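Local coordinates for aminotransferase (Bacillus subtilis, PDB 6L1N), which probably transfers amino groups with the help of pyridoxal 5'-phosphate, as part of the pathway that makes the dipeptide antibiotic bacilysin, at residues A[328-333]-A[364-369]. Residues are numbered along the deposited sequence; the frame is centred on the assembly and turned at random.
Sequences AEIPNT and RHVRIS. With GLY (glycine), chain C.
The imidazole of His365 takes Glu329 CG over one face, 4.3 Å from the ring centroid, a CH-pi contact; the carboxylate and ring planes are turned 24° apart. These two form a non-hydrogen-bonded pair of the antiparallel ladder between 328-333 and 364-369. The neighbouring pair, Ala328 and Val366, is hydrogen-bonded both ways, Val366 N reaching Ala328 O at 2.8 Å, while His365 CA adds a C-H...O contact to the same carbonyl. Just past the ladder, Ile330 N still bonds Arg364 O at 2.9 Å. Arg364 then folds back across Ile330 at about a right angle. Its chain bends at chi2 (-142°) and chi3 (58°), which brings Arg364 NH2 within 3.2 Å of Ile330 O in a bent hydrogen bond; the donor stands above the carbonyl plane. Arg364 NH2 also packs 3.5 Å from Ile330 CG2, and NH1 bonds the carbonyls of Phe334 and Glu335, so the guanidinium ties the loop after strand 325-329 to the start of strand 365-369. On the face that carries Ala328, Val366 and Ile368, Ile330 CG1 from the loop meets Val366 CG1 at 3.9 Å, and Ala328 CB touches Val366 CG2 and Ile368 CD1, both on the same side of it. Arg367 faces the other way, its NH1 and NH2 gripping both carboxylate oxygens of the bound glycine, as the substrate-carboxylate arginine does in class I aminotransferases; Asn178 also bonds NH1. Within the small mixed sheet, 325-329 is an outer strand and 365-369 lies between it and 350-354; helix 337-347 packs on the Ile330 and Val366 side, while Trp327 of strand 325-329 stacks on His365.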
loop_
_atom_site.group_PDB
_atom_site.type_symbol
_atom_site.label_atom_id
_atom_site.label_comp_id
_atom_site.label_asym_id
_atom_site.label_seq_id
_atom_site.Cartn_x
_atom_site.Cartn_y
_atom_site.Cartn_z
ATOM N N ALA A 328 -7.982 26.116 -17.349
ATOM C CA ALA A 328 -7.841 27.252 -18.232
ATOM C C ALA A 328 -7.651 26.798 -19.701
ATOM O O ALA A 328 -6.842 25.915 -20.007
ATOM C CB ALA A 328 -6.647 28.046 -17.790
ATOM N N GLU A 329 -8.403 27.427 -20.591
ATOM C CA GLU A 329 -8.287 27.236 -22.013
ATOM C C GLU A 329 -6.996 27.917 -22.476
ATOM O O GLU A 329 -6.684 29.021 -22.050
ATOM C CB GLU A 329 -9.533 27.824 -22.722
ATOM C CG GLU A 329 -9.904 27.103 -23.997
ATOM C CD GLU A 329 -11.170 27.660 -24.650
ATOM O OE1 GLU A 329 -12.000 28.293 -23.956
ATOM O OE2 GLU A 329 -11.336 27.457 -25.869
ATOM N N ILE A 330 -6.225 27.246 -23.306
ATOM C CA ILE A 330 -4.918 27.776 -23.774
ATOM C C ILE A 330 -5.107 28.849 -24.843
ATOM O O ILE A 330 -5.875 28.635 -25.751
ATOM C CB ILE A 330 -4.078 26.636 -24.375
ATOM C CG1 ILE A 330 -3.760 25.627 -23.276
ATOM C CG2 ILE A 330 -2.783 27.102 -25.021
ATOM C CD1 ILE A 330 -3.219 24.335 -23.827
ATOM N N PRO A 331 -4.345 29.970 -24.778
ATOM C CA PRO A 331 -4.536 30.977 -25.844
ATOM C C PRO A 331 -4.120 30.452 -27.213
ATOM O O PRO A 331 -3.280 29.521 -27.330
ATOM C CB PRO A 331 -3.684 32.183 -25.382
ATOM C CG PRO A 331 -3.446 31.943 -23.915
ATOM C CD PRO A 331 -3.395 30.449 -23.748
ATOM N N ASN A 332 -4.745 31.032 -28.230
ATOM C CA ASN A 332 -4.644 30.551 -29.611
ATOM C C ASN A 332 -3.233 30.742 -30.208
ATOM O O ASN A 332 -2.890 30.159 -31.228
ATOM C CB ASN A 332 -5.726 31.199 -30.479
ATOM C CG ASN A 332 -7.144 30.795 -30.065
ATOM O OD1 ASN A 332 -7.815 31.521 -29.361
ATOM N ND2 ASN A 332 -7.586 29.649 -30.499
ATOM N N THR A 333 -2.391 31.503 -29.511
ATOM C CA THR A 333 -1.010 31.729 -29.945
ATOM C C THR A 333 -0.190 30.457 -29.838
ATOM O O THR A 333 0.816 30.271 -30.510
ATOM C CB THR A 333 -0.338 32.792 -29.041
ATOM O OG1 THR A 333 -1.290 33.837 -28.740
ATOM C CG2 THR A 333 0.912 33.358 -29.727
ATOM N N ARG A 364 -6.298 21.462 -25.532
ATOM C CA ARG A 364 -6.328 22.896 -25.457
ATOM C C ARG A 364 -6.695 23.449 -24.054
ATOM O O ARG A 364 -7.152 24.587 -23.931
ATOM C CB ARG A 364 -7.192 23.456 -26.602
ATOM C CG ARG A 364 -6.582 23.144 -27.987
ATOM C CD ARG A 364 -6.747 24.289 -28.985
ATOM N NE ARG A 364 -6.171 25.536 -28.545
ATOM C CZ ARG A 364 -4.872 25.825 -28.534
ATOM N NH1 ARG A 364 -3.947 24.963 -28.977
ATOM N NH2 ARG A 364 -4.497 26.988 -28.079
ATOM N N HIS A 365 -6.543 22.628 -23.002
ATOM C CA HIS A 365 -6.616 23.131 -21.626
ATOM C C HIS A 365 -5.351 22.866 -20.848
ATOM O O HIS A 365 -4.608 21.936 -21.155
ATOM C CB HIS A 365 -7.833 22.525 -20.870
ATOM C CG HIS A 365 -9.146 23.145 -21.241
ATOM N ND1 HIS A 365 -9.880 22.744 -22.329
ATOM C CD2 HIS A 365 -9.847 24.146 -20.666
ATOM C CE1 HIS A 365 -10.999 23.445 -22.388
ATOM N NE2 HIS A 365 -10.972 24.335 -21.417
ATOM N N VAL A 366 -5.153 23.660 -19.784
ATOM C CA VAL A 366 -4.191 23.349 -18.729
ATOM C C VAL A 366 -4.852 23.460 -17.362
ATOM O O VAL A 366 -5.861 24.181 -17.168
ATOM C CB VAL A 366 -2.911 24.233 -18.779
ATOM C CG1 VAL A 366 -2.180 24.063 -20.088
ATOM C CG2 VAL A 366 -3.242 25.702 -18.489
ATOM N N ARG A 367 -4.318 22.672 -16.427
ATOM C CA ARG A 367 -4.729 22.678 -15.036
ATOM C C ARG A 367 -3.628 23.416 -14.257
ATOM O O ARG A 367 -2.450 23.116 -14.398
ATOM C CB ARG A 367 -4.939 21.246 -14.501
ATOM C CG ARG A 367 -5.652 21.169 -13.157
ATOM C CD ARG A 367 -5.479 19.809 -12.486
ATOM N NE ARG A 367 -4.135 19.599 -11.984
ATOM C CZ ARG A 367 -3.732 18.526 -11.293
ATOM N NH1 ARG A 367 -4.570 17.553 -11.027
ATOM N NH2 ARG A 367 -2.491 18.450 -10.877
ATOM N N ILE A 368 -4.038 24.419 -13.496
ATOM C CA ILE A 368 -3.161 25.197 -12.647
ATOM C C ILE A 368 -3.644 25.034 -11.203
ATOM O O ILE A 368 -4.755 25.361 -10.870
ATOM C CB ILE A 368 -3.180 26.697 -13.051
ATOM C CG1 ILE A 368 -2.965 26.825 -14.580
ATOM C CG2 ILE A 368 -2.086 27.452 -12.348
ATOM C CD1 ILE A 368 -3.266 28.201 -15.140
ATOM N N SER A 369 -2.764 24.555 -10.349
ATOM C CA SER A 369 -3.056 24.310 -8.933
ATOM C C SER A 369 -2.675 25.495 -8.051
ATOM O O SER A 369 -1.576 25.999 -8.150
ATOM C CB SER A 369 -2.209 23.139 -8.475
ATOM O OG SER A 369 -2.375 22.047 -9.367
HETATM N N GLY C . -3.841 15.609 -6.812
HETATM C CA GLY C . -4.134 14.798 -8.010
HETATM C C GLY C . -3.364 15.410 -9.134
HETATM O O GLY C . -3.580 15.089 -10.285
HETATM O OXT GLY C . -2.487 16.231 -8.866
#